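Local coordinates for protein putative nucleoside-diphosphate-sugar epimerase (Staphylococcus aureus subsp. aureus, PDB 3E48) that is of unknown function but probably binds NAD(P)H through a Rossmann-type domain and may act as a nucleoside-diphosphate-sugar epimerase, at residues B[52-57]-B[72-77]; B[101-106]-B[119-124]; B[111-116]-B[247-252]; B[166-171]-B[254-259]. All coordinates share one frame; numbering follows the deposited sequence.

Interaction 1 of 4, residues B[52-57]-B[72-77]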
# COMPACT_ATOMS: atom_id res chain seq x y z
N ASP B 52 20.01 -1.64 -13.52
CA ASP B 52 19.58 -2.82 -12.77
C ASP B 52 18.75 -2.27 -11.62
O ASP B 52 19.29 -1.63 -10.71
CB ASP B 52 20.80 -3.58 -12.24
CG ASP B 52 20.43 -4.73 -11.31
OD1 ASP B 52 21.36 -5.37 -10.78
OD2 ASP B 52 19.22 -4.99 -11.10
N TYR B 53 17.43 -2.48 -11.67
CA TYR B 53 16.53 -1.99 -10.63
C TYR B 53 16.93 -2.34 -9.21
O TYR B 53 16.66 -1.59 -8.28
CB TYR B 53 15.12 -2.54 -10.83
CG TYR B 53 14.28 -1.88 -11.89
CD1 TYR B 53 12.95 -2.23 -12.04
CD2 TYR B 53 14.81 -0.92 -12.76
CE1 TYR B 53 12.15 -1.65 -13.01
CE2 TYR B 53 14.02 -0.32 -13.74
CZ TYR B 53 12.68 -0.70 -13.85
OH TYR B 53 11.87 -0.12 -14.80
N PHE B 54 17.58 -3.49 -9.04
CA PHE B 54 17.94 -3.95 -7.71
C PHE B 54 19.37 -3.65 -7.30
O PHE B 54 19.91 -4.27 -6.39
CB PHE B 54 17.62 -5.43 -7.60
CG PHE B 54 16.15 -5.72 -7.76
CD1 PHE B 54 15.28 -5.56 -6.69
CD2 PHE B 54 15.63 -6.07 -9.00
CE1 PHE B 54 13.91 -5.75 -6.85
CE2 PHE B 54 14.27 -6.26 -9.18
CZ PHE B 54 13.40 -6.10 -8.09
N ASN B 55 19.97 -2.68 -7.97
CA ASN B 55 21.32 -2.25 -7.64
C ASN B 55 21.20 -0.74 -7.50
O ASN B 55 21.09 -0.02 -8.49
CB ASN B 55 22.30 -2.62 -8.75
CG ASN B 55 23.72 -2.25 -8.41
OD1 ASN B 55 24.05 -1.07 -8.31
ND2 ASN B 55 24.57 -3.26 -8.22
N GLN B 56 21.19 -0.27 -6.26
CA GLN B 56 21.03 1.15 -5.99
C GLN B 56 21.95 2.06 -6.78
O GLN B 56 21.49 3.02 -7.39
CB GLN B 56 21.19 1.43 -4.49
CG GLN B 56 20.55 2.76 -4.09
CD GLN B 56 20.29 2.85 -2.60
OE1 GLN B 56 21.19 3.13 -1.82
NE2 GLN B 56 19.04 2.61 -2.20
N GLU B 57 23.24 1.76 -6.78
CA GLU B 57 24.18 2.60 -7.51
C GLU B 57 23.95 2.60 -9.02
O GLU B 57 24.27 3.57 -9.70
CB GLU B 57 25.61 2.19 -7.17
CG GLU B 57 25.97 2.56 -5.74
CD GLU B 57 25.75 4.04 -5.46
OE1 GLU B 57 25.26 4.38 -4.36
OE2 GLU B 57 26.06 4.87 -6.35
N ILE B 72 8.63 2.06 -14.96
CA ILE B 72 7.76 0.92 -15.22
C ILE B 72 8.22 -0.19 -14.28
O ILE B 72 9.34 -0.69 -14.39
CB ILE B 72 7.90 0.43 -16.68
CG1 ILE B 72 7.47 1.55 -17.63
CG2 ILE B 72 7.06 -0.83 -16.90
CD1 ILE B 72 7.63 1.20 -19.09
N PRO B 73 7.36 -0.57 -13.32
CA PRO B 73 7.72 -1.63 -12.37
C PRO B 73 8.07 -2.95 -13.06
O PRO B 73 7.61 -3.23 -14.17
CB PRO B 73 6.47 -1.77 -11.51
CG PRO B 73 5.92 -0.37 -11.49
CD PRO B 73 6.09 0.05 -12.95
N SER B 74 8.89 -3.77 -12.39
CA SER B 74 9.28 -5.07 -12.92
C SER B 74 8.17 -6.07 -12.61
O SER B 74 7.14 -5.69 -12.04
CB SER B 74 10.58 -5.55 -12.27
OG SER B 74 10.37 -5.89 -10.90
N ILE B 75 8.37 -7.33 -12.98
CA ILE B 75 7.37 -8.37 -12.70
C ILE B 75 7.80 -9.27 -11.56
O ILE B 75 7.19 -10.31 -11.33
CB ILE B 75 7.08 -9.24 -13.95
CG1 ILE B 75 8.38 -9.62 -14.66
CG2 ILE B 75 6.15 -8.51 -14.90
CD1 ILE B 75 9.20 -10.68 -13.95
N ILE B 76 8.85 -8.88 -10.84
CA ILE B 76 9.35 -9.66 -9.72
C ILE B 76 8.27 -9.86 -8.66
O ILE B 76 7.49 -8.95 -8.39
CB ILE B 76 10.56 -8.97 -9.05
CG1 ILE B 76 11.73 -8.88 -10.04
CG2 ILE B 76 10.97 -9.71 -7.78
CD1 ILE B 76 12.23 -10.22 -10.55
N HIS B 77 8.22 -11.05 -8.07
CA HIS B 77 7.24 -11.35 -7.03
C HIS B 77 7.89 -12.21 -5.95
O HIS B 77 8.91 -12.85 -6.19
CB HIS B 77 6.03 -12.09 -7.63
CG HIS B 77 6.39 -13.40 -8.27
ND1 HIS B 77 7.11 -13.48 -9.44
CD2 HIS B 77 6.13 -14.67 -7.90
CE1 HIS B 77 7.28 -14.75 -9.76
NE2 HIS B 77 6.70 -15.49 -8.84
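Y53 reaches across to the loop 72-77 and gives its phenol proton to the carbonyl of I72, with OH 2.6 Å from I72 O. The hydroxyl meets the carbonyl at a C=O...O angle of 143°, tilted 24° out of its plane. CG of Y53 is anti to its carbonyl carbon (chi1 -78°), which turns the ring toward the loop. The ring then meets the loop along its edge. CE1 lies 3.9 Å from S74 N, and CD1 faces S74 CB. F54 takes the same first torsion but ends further along the loop, at I76. Its CE2 is 3.7 Å from I76 CG1, and the two side chains run alongside each other in opposing senses. CZ of F54 also comes within 4.1 Å of S74 OG, which lies near the plane of the ring. That hydroxyl is bonded to E85 and takes a weak bond from I76 N. An Asx turn, F54 N to D52 OD2, shapes the approach to helix 56-63. N55 is the N-cap of this helix. Y53 OH is also bonded to T6 OG1, and its ring stacks on F71. Two polar partners and the stack thus hold the phenol, while F54 adds apolar contact.

Interaction 2 of 4, residues B[101-106]-B[119-124]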
# COMPACT_ATOMS: atom_id res chain seq x y z
N ILE B 101 8.88 12.32 -11.10
CA ILE B 101 8.77 10.89 -11.37
C ILE B 101 7.35 10.57 -11.83
O ILE B 101 6.38 10.96 -11.18
CB ILE B 101 9.05 10.04 -10.11
CG1 ILE B 101 10.53 10.15 -9.71
CG2 ILE B 101 8.67 8.58 -10.37
CD1 ILE B 101 10.86 9.54 -8.35
N ILE B 102 7.23 9.88 -12.96
CA ILE B 102 5.93 9.46 -13.46
C ILE B 102 5.97 7.96 -13.19
O ILE B 102 6.76 7.23 -13.79
CB ILE B 102 5.77 9.74 -14.97
CG1 ILE B 102 5.84 11.25 -15.22
CG2 ILE B 102 4.44 9.17 -15.47
CD1 ILE B 102 5.79 11.66 -16.69
N PHE B 103 5.13 7.50 -12.26
CA PHE B 103 5.11 6.09 -11.88
C PHE B 103 3.93 5.36 -12.50
O PHE B 103 2.79 5.77 -12.35
CB PHE B 103 5.04 5.97 -10.35
CG PHE B 103 5.25 4.57 -9.84
CD1 PHE B 103 6.49 4.16 -9.37
CD2 PHE B 103 4.19 3.67 -9.81
CE1 PHE B 103 6.69 2.86 -8.89
CE2 PHE B 103 4.38 2.36 -9.32
CZ PHE B 103 5.63 1.96 -8.86
N ILE B 104 4.21 4.27 -13.21
CA ILE B 104 3.17 3.48 -13.86
C ILE B 104 2.74 2.31 -12.97
O ILE B 104 3.39 1.26 -12.97
CB ILE B 104 3.65 2.91 -15.20
CG1 ILE B 104 4.20 4.04 -16.09
CG2 ILE B 104 2.50 2.18 -15.90
CD1 ILE B 104 3.20 5.12 -16.41
N GLY B 105 1.65 2.49 -12.23
CA GLY B 105 1.18 1.45 -11.34
C GLY B 105 -0.05 0.72 -11.83
O GLY B 105 -0.73 1.17 -12.74
N TYR B 106 -0.34 -0.43 -11.21
CA TYR B 106 -1.49 -1.25 -11.57
C TYR B 106 -2.69 -0.89 -10.69
O TYR B 106 -2.52 -0.57 -9.52
CB TYR B 106 -1.12 -2.72 -11.39
CG TYR B 106 -2.11 -3.71 -11.96
CD1 TYR B 106 -2.62 -3.54 -13.25
CD2 TYR B 106 -2.50 -4.83 -11.23
CE1 TYR B 106 -3.50 -4.47 -13.80
CE2 TYR B 106 -3.37 -5.77 -11.78
CZ TYR B 106 -3.87 -5.58 -13.06
OH TYR B 106 -4.73 -6.50 -13.60
N PRO B 119 0.31 -5.16 -2.15
CA PRO B 119 1.17 -4.52 -1.15
C PRO B 119 2.24 -3.64 -1.80
O PRO B 119 2.54 -2.54 -1.32
CB PRO B 119 1.78 -5.71 -0.40
CG PRO B 119 0.73 -6.76 -0.52
CD PRO B 119 0.30 -6.62 -1.96
N TYR B 120 2.83 -4.13 -2.89
CA TYR B 120 3.86 -3.37 -3.60
C TYR B 120 3.33 -2.04 -4.11
O TYR B 120 3.96 -1.01 -3.92
CB TYR B 120 4.41 -4.17 -4.79
CG TYR B 120 5.27 -3.34 -5.72
CD1 TYR B 120 6.60 -3.05 -5.39
CD2 TYR B 120 4.76 -2.82 -6.91
CE1 TYR B 120 7.40 -2.26 -6.23
CE2 TYR B 120 5.55 -2.04 -7.75
CZ TYR B 120 6.86 -1.76 -7.41
OH TYR B 120 7.65 -1.00 -8.24
N PHE B 121 2.17 -2.07 -4.76
CA PHE B 121 1.61 -0.84 -5.31
C PHE B 121 1.14 0.13 -4.23
O PHE B 121 1.27 1.34 -4.39
CB PHE B 121 0.50 -1.17 -6.30
CG PHE B 121 1.02 -1.80 -7.56
CD1 PHE B 121 1.79 -1.05 -8.45
CD2 PHE B 121 0.79 -3.14 -7.83
CE1 PHE B 121 2.34 -1.64 -9.60
CE2 PHE B 121 1.33 -3.75 -8.97
CZ PHE B 121 2.11 -2.99 -9.86
N GLY B 122 0.60 -0.40 -3.14
CA GLY B 122 0.18 0.47 -2.07
C GLY B 122 1.42 1.13 -1.48
O GLY B 122 1.42 2.33 -1.19
N TYR B 123 2.47 0.35 -1.30
CA TYR B 123 3.72 0.84 -0.74
C TYR B 123 4.38 1.89 -1.64
O TYR B 123 4.84 2.92 -1.15
CB TYR B 123 4.67 -0.34 -0.53
CG TYR B 123 5.97 -0.01 0.18
CD1 TYR B 123 7.06 0.53 -0.51
CD2 TYR B 123 6.12 -0.30 1.54
CE1 TYR B 123 8.28 0.75 0.14
CE2 TYR B 123 7.33 -0.07 2.19
CZ TYR B 123 8.40 0.45 1.49
OH TYR B 123 9.60 0.63 2.14
N ALA B 124 4.40 1.62 -2.94
CA ALA B 124 5.01 2.53 -3.91
C ALA B 124 4.37 3.92 -3.89
O ALA B 124 5.07 4.94 -3.82
CB ALA B 124 4.90 1.93 -5.31
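F121 lies flat against the end of strand 101-106, with the backbone of Y106 over one face of its ring. Y106 N stands 3.3 Å above the ring plane, offset toward the rim. Y106 CB is over the same ring in a CH-pi contact, 3.8 Å from the centroid and 23° off the normal. On the opposite face sits Y120 CD2 from the same helix, so the F121 ring is held between strand and helix neighbour. With CG anti to the carbonyl carbon, F121 turns its ring toward the strand. G105 passes the ring closely, its CA 3.7 Å from F121 CE1.

The strand and the helix belong to a beta-alpha-beta unit of the Rossmann-like domain: strand 100-106, helix 118-131, strand 134-143. The helix runs back over the sheet. The axes of 101-106 and 119-124 pass 8.7 Å apart, with an angle of 144° between their directions.

One turn further along the helix, A124 meets the ring of F103 from the strand. The F103 CG is anti to the backbone N (chi1 -170°), and CZ ends 3.6 Å from A124 CB. Y120 crosses F103 obliquely, bringing its OH to the edge of that ring, 3.6 Å from F103 CZ. F121 also comes to the F103 edge, F121 CD1 to F103 CE2 at 4.4 Å. Beyond the two segments, R82 makes a cation-pi contact with Y120. Y137 of strand 134-143 lies nearly parallel to the F103 ring.

Interaction 3 of 4, residues B[111-116]-B[247-252]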
# COMPACT_ATOMS: atom_id res chain seq x y z
N HIS B 111 -6.76 -1.06 -0.33
CA HIS B 111 -6.34 -1.61 0.95
C HIS B 111 -6.80 -3.04 1.19
O HIS B 111 -6.17 -3.79 1.94
CB HIS B 111 -6.84 -0.72 2.10
CG HIS B 111 -8.33 -0.75 2.28
ND1 HIS B 111 -9.18 0.06 1.56
CD2 HIS B 111 -9.11 -1.51 3.08
CE1 HIS B 111 -10.42 -0.19 1.92
NE2 HIS B 111 -10.41 -1.14 2.84
N ASN B 112 -7.91 -3.42 0.55
CA ASN B 112 -8.45 -4.76 0.70
C ASN B 112 -8.40 -5.58 -0.59
O ASN B 112 -9.19 -6.51 -0.78
CB ASN B 112 -9.90 -4.69 1.22
CG ASN B 112 -10.84 -4.01 0.24
OD1 ASN B 112 -10.43 -3.22 -0.61
ND2 ASN B 112 -12.13 -4.31 0.37
N ASN B 113 -7.47 -5.25 -1.48
CA ASN B 113 -7.36 -6.00 -2.73
C ASN B 113 -6.48 -7.22 -2.48
O ASN B 113 -5.32 -7.09 -2.07
CB ASN B 113 -6.76 -5.12 -3.83
CG ASN B 113 -6.90 -5.74 -5.20
OD1 ASN B 113 -6.40 -6.83 -5.44
ND2 ASN B 113 -7.58 -5.05 -6.11
N PRO B 114 -7.01 -8.43 -2.74
CA PRO B 114 -6.32 -9.71 -2.55
C PRO B 114 -5.21 -10.03 -3.55
O PRO B 114 -4.49 -11.02 -3.38
CB PRO B 114 -7.46 -10.72 -2.61
CG PRO B 114 -8.36 -10.11 -3.62
CD PRO B 114 -8.39 -8.65 -3.21
N PHE B 115 -5.09 -9.22 -4.60
CA PHE B 115 -4.05 -9.44 -5.60
C PHE B 115 -2.70 -9.45 -4.88
O PHE B 115 -2.38 -8.53 -4.12
CB PHE B 115 -4.07 -8.32 -6.66
CG PHE B 115 -3.00 -8.46 -7.71
CD1 PHE B 115 -2.77 -9.69 -8.31
CD2 PHE B 115 -2.23 -7.37 -8.09
CE1 PHE B 115 -1.78 -9.84 -9.28
CE2 PHE B 115 -1.24 -7.50 -9.06
CZ PHE B 115 -1.01 -8.74 -9.66
N HIS B 116 -1.90 -10.49 -5.13
CA HIS B 116 -0.60 -10.65 -4.48
C HIS B 116 0.34 -9.47 -4.57
O HIS B 116 1.20 -9.30 -3.71
CB HIS B 116 0.10 -11.89 -5.03
CG HIS B 116 -0.39 -13.17 -4.44
ND1 HIS B 116 -1.66 -13.33 -3.92
CD2 HIS B 116 0.22 -14.38 -4.31
CE1 HIS B 116 -1.81 -14.57 -3.50
NE2 HIS B 116 -0.69 -15.23 -3.73
N TYR B 247 -7.72 -12.53 -10.51
CA TYR B 247 -9.11 -12.72 -10.89
C TYR B 247 -10.02 -12.79 -9.66
O TYR B 247 -11.19 -12.44 -9.73
CB TYR B 247 -9.24 -13.97 -11.76
CG TYR B 247 -8.55 -13.74 -13.09
CD1 TYR B 247 -9.09 -12.85 -14.02
CD2 TYR B 247 -7.31 -14.30 -13.37
CE1 TYR B 247 -8.40 -12.51 -15.18
CE2 TYR B 247 -6.60 -13.97 -14.53
CZ TYR B 247 -7.16 -13.07 -15.43
OH TYR B 247 -6.46 -12.71 -16.56
N HIS B 248 -9.45 -13.21 -8.53
CA HIS B 248 -10.23 -13.26 -7.30
C HIS B 248 -10.60 -11.83 -6.92
O HIS B 248 -11.70 -11.57 -6.43
CB HIS B 248 -9.41 -13.93 -6.20
CG HIS B 248 -10.16 -14.10 -4.91
ND1 HIS B 248 -11.41 -14.68 -4.85
CD2 HIS B 248 -9.82 -13.79 -3.64
CE1 HIS B 248 -11.81 -14.71 -3.59
NE2 HIS B 248 -10.87 -14.18 -2.84
N ALA B 249 -9.68 -10.90 -7.15
CA ALA B 249 -9.96 -9.50 -6.85
C ALA B 249 -11.11 -9.05 -7.75
O ALA B 249 -11.93 -8.23 -7.37
CB ALA B 249 -8.71 -8.64 -7.10
N GLY B 250 -11.16 -9.61 -8.96
CA GLY B 250 -12.22 -9.27 -9.88
C GLY B 250 -13.55 -9.81 -9.39
O GLY B 250 -14.60 -9.19 -9.58
N ALA B 251 -13.51 -10.98 -8.76
CA ALA B 251 -14.72 -11.61 -8.23
C ALA B 251 -15.33 -10.73 -7.15
O ALA B 251 -16.54 -10.76 -6.92
CB ALA B 251 -14.39 -12.99 -7.66
N ARG B 252 -14.48 -9.96 -6.48
CA ARG B 252 -14.93 -9.08 -5.41
C ARG B 252 -15.36 -7.71 -5.92
O ARG B 252 -15.70 -6.83 -5.13
CB ARG B 252 -13.83 -8.92 -4.37
CG ARG B 252 -13.43 -10.23 -3.72
CD ARG B 252 -12.44 -9.98 -2.60
NE ARG B 252 -12.03 -11.22 -1.96
CZ ARG B 252 -11.17 -11.28 -0.95
NH1 ARG B 252 -10.63 -10.17 -0.46
NH2 ARG B 252 -10.84 -12.46 -0.43
O HOH W 1 -11.74 -7.64 -0.41
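A proline set against the last turn of a helix joins the loop after strand 100-106 to helix 239-251. P114 puts its CG 3.7 Å from A249 CA and 3.8 Å from A249 CB. H248 and R252 also touch the proline. H248 CD2 is 4.0 Å from P114 CG. The guanidinium of R252 lies with one face over P114, whose CG stands 3.8 Å above its plane. The R252 chain is extended from CG to NE, which carries the guanidinium past the proline. It is tethered by a weak bond from NH2 to H248 NE2. NH1 reaches the loop through water 1, which donates to N112 O and accepts from R252 NH1. N113 also turns its amide to the helix, OD1 3.4 Å from A249 CB. The same OD1 accepts from F115 N at 2.9 Å, in the carbonyl plane, while ND2 is bonded to Q110. F115 packs on L242 and M246 of the same helix. S129 of the second subunit also touches P114, so the loop lies near the dimer interface. The bond from F115 N back to N113 OD1 is an Asx turn, which here brackets the docked proline.

Interaction 4 of 4, residues B[166-171]-B[254-259]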
# COMPACT_ATOMS: atom_id res chain seq x y z
N ASP B 166 -18.96 -13.36 -10.80
CA ASP B 166 -19.82 -12.54 -11.65
C ASP B 166 -19.29 -11.11 -11.70
O ASP B 166 -20.02 -10.17 -12.04
CB ASP B 166 -21.25 -12.56 -11.11
CG ASP B 166 -21.80 -13.98 -10.96
OD1 ASP B 166 -21.73 -14.75 -11.94
OD2 ASP B 166 -22.30 -14.32 -9.87
N GLY B 167 -18.02 -10.95 -11.36
CA GLY B 167 -17.41 -9.63 -11.36
C GLY B 167 -17.12 -9.06 -12.74
O GLY B 167 -17.03 -9.80 -13.73
N ARG B 168 -16.99 -7.74 -12.80
CA ARG B 168 -16.68 -7.05 -14.05
C ARG B 168 -15.25 -6.55 -13.93
O ARG B 168 -14.88 -5.94 -12.92
CB ARG B 168 -17.64 -5.87 -14.25
CG ARG B 168 -19.10 -6.28 -14.36
CD ARG B 168 -20.02 -5.07 -14.35
NE ARG B 168 -19.78 -4.19 -15.49
CZ ARG B 168 -20.04 -4.52 -16.76
NH1 ARG B 168 -20.55 -5.71 -17.04
NH2 ARG B 168 -19.79 -3.66 -17.73
N ILE B 169 -14.44 -6.81 -14.95
CA ILE B 169 -13.04 -6.39 -14.95
C ILE B 169 -12.78 -5.37 -16.04
O ILE B 169 -13.16 -5.57 -17.20
CB ILE B 169 -12.09 -7.60 -15.17
CG1 ILE B 169 -12.16 -8.56 -13.98
CG2 ILE B 169 -10.65 -7.11 -15.34
CD1 ILE B 169 -11.48 -9.89 -14.21
N ASN B 170 -12.13 -4.27 -15.69
CA ASN B 170 -11.84 -3.27 -16.69
C ASN B 170 -10.54 -3.61 -17.41
O ASN B 170 -9.52 -3.90 -16.78
CB ASN B 170 -11.78 -1.87 -16.07
CG ASN B 170 -11.75 -0.79 -17.13
OD1 ASN B 170 -10.69 -0.46 -17.66
ND2 ASN B 170 -12.92 -0.24 -17.44
N TYR B 171 -10.62 -3.57 -18.74
CA TYR B 171 -9.51 -3.90 -19.63
C TYR B 171 -9.12 -2.73 -20.52
O TYR B 171 -9.96 -1.89 -20.85
CB TYR B 171 -9.90 -5.04 -20.57
CG TYR B 171 -9.90 -6.41 -19.97
CD1 TYR B 171 -8.75 -7.21 -20.02
CD2 TYR B 171 -11.05 -6.95 -19.39
CE1 TYR B 171 -8.75 -8.50 -19.53
CE2 TYR B 171 -11.06 -8.25 -18.90
CZ TYR B 171 -9.90 -9.02 -18.97
OH TYR B 171 -9.90 -10.31 -18.49
N LEU B 254 -13.48 -5.48 -7.34
CA LEU B 254 -12.44 -4.48 -7.16
C LEU B 254 -11.71 -4.07 -8.44
O LEU B 254 -10.87 -3.18 -8.41
CB LEU B 254 -11.41 -4.98 -6.14
CG LEU B 254 -11.94 -5.26 -4.72
CD1 LEU B 254 -10.88 -6.00 -3.91
CD2 LEU B 254 -12.32 -3.94 -4.06
N LEU B 255 -12.04 -4.72 -9.55
CA LEU B 255 -11.40 -4.41 -10.82
C LEU B 255 -12.32 -3.68 -11.80
O LEU B 255 -11.94 -3.44 -12.96
CB LEU B 255 -10.85 -5.69 -11.47
CG LEU B 255 -9.88 -6.50 -10.61
CD1 LEU B 255 -9.27 -7.63 -11.43
CD2 LEU B 255 -8.78 -5.59 -10.08
N ASP B 256 -13.52 -3.32 -11.35
CA ASP B 256 -14.45 -2.59 -12.21
C ASP B 256 -14.24 -1.12 -11.90
O ASP B 256 -15.07 -0.47 -11.25
CB ASP B 256 -15.90 -3.02 -11.91
CG ASP B 256 -16.92 -2.31 -12.79
OD1 ASP B 256 -16.54 -1.72 -13.82
OD2 ASP B 256 -18.12 -2.35 -12.45
N GLN B 257 -13.11 -0.60 -12.37
CA GLN B 257 -12.73 0.79 -12.14
C GLN B 257 -12.66 1.55 -13.45
O GLN B 257 -12.01 1.11 -14.40
CB GLN B 257 -11.36 0.86 -11.48
CG GLN B 257 -11.25 0.09 -10.17
CD GLN B 257 -9.85 0.18 -9.62
OE1 GLN B 257 -9.31 1.28 -9.48
NE2 GLN B 257 -9.26 -0.96 -9.30
N GLU B 258 -13.30 2.71 -13.49
CA GLU B 258 -13.29 3.53 -14.69
C GLU B 258 -13.03 5.00 -14.38
O GLU B 258 -13.25 5.46 -13.26
CB GLU B 258 -14.62 3.41 -15.42
CG GLU B 258 -15.02 1.99 -15.76
CD GLU B 258 -16.19 1.94 -16.72
OE1 GLU B 258 -15.98 2.23 -17.92
OE2 GLU B 258 -17.30 1.61 -16.28
N SER B 259 -12.57 5.72 -15.39
CA SER B 259 -12.29 7.14 -15.27
C SER B 259 -12.37 7.73 -16.67
O SER B 259 -12.34 7.00 -17.66
CB SER B 259 -10.90 7.37 -14.71
OG SER B 259 -10.55 8.74 -14.79
O HOH W 2 -13.39 2.64 -18.73
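N170 buries the most surface here, with L255 close behind. The backbone N of N170 donates to L255 O at 2.9 Å, with an N-H...O angle of 156°. CG of the N170 side chain is anti to its backbone N (chi1 -169°), which lays the amide across the loop 254-259. N170 CG then sits 3.3 Å from Q257 O, and ND2 is 3.5 Å from E258 CG. The polar ends are satisfied by strand 194-203: OD1 accepts from G199 N, and ND2 is bonded to S201 OG. Water 2 links ND2 to E258 OE1 as well.

L255 runs alongside I169 in the same sense, and its CD1 is 4.0 Å from I169 CG1. M142 and Y107 pack on both side chains.

D256 is the neighbour of R168. Its CB is 3.3 Å from R168 O. The two side chains form a long salt bridge, D256 OD2 to R168 NE 3.9 Å, at the guanidinium edge. The carboxylate and guanidinium planes are 76° apart. The stronger partners lie elsewhere: D256 OD1 bonds to S201, and R168 NH1 pairs with E206.

D256 is also the centre of an inverse gamma turn. The turn lies in the loop that follows helix 239-251, where this loop packs on strand 168-172 of the mixed Rossmann-like sheet.

How the interactions relate
Interactions 1 and 2 touch through P73, whose CG is 3.5 Å from F103 CZ and whose CB is 3.6 Å from Y120 OH. Their centres are 13 Å apart. Interaction 2 passes to interaction 3 where Y106 CD2 meets F115 CE2 at 3.7 Å; both contacts also reach the second subunit. Interactions 3 and 4 are neighbours, with centres 11 Å apart. L254 follows the helix end of interaction 3, and its N lies 3.2 Å from A249 O in a probable hydrogen bond. Its CD1 packs on P114 CD. Interactions 2 and 4 reach the same sheet without touching. Interactions 1 and 4 are far apart, with centres about 28 Å from each other.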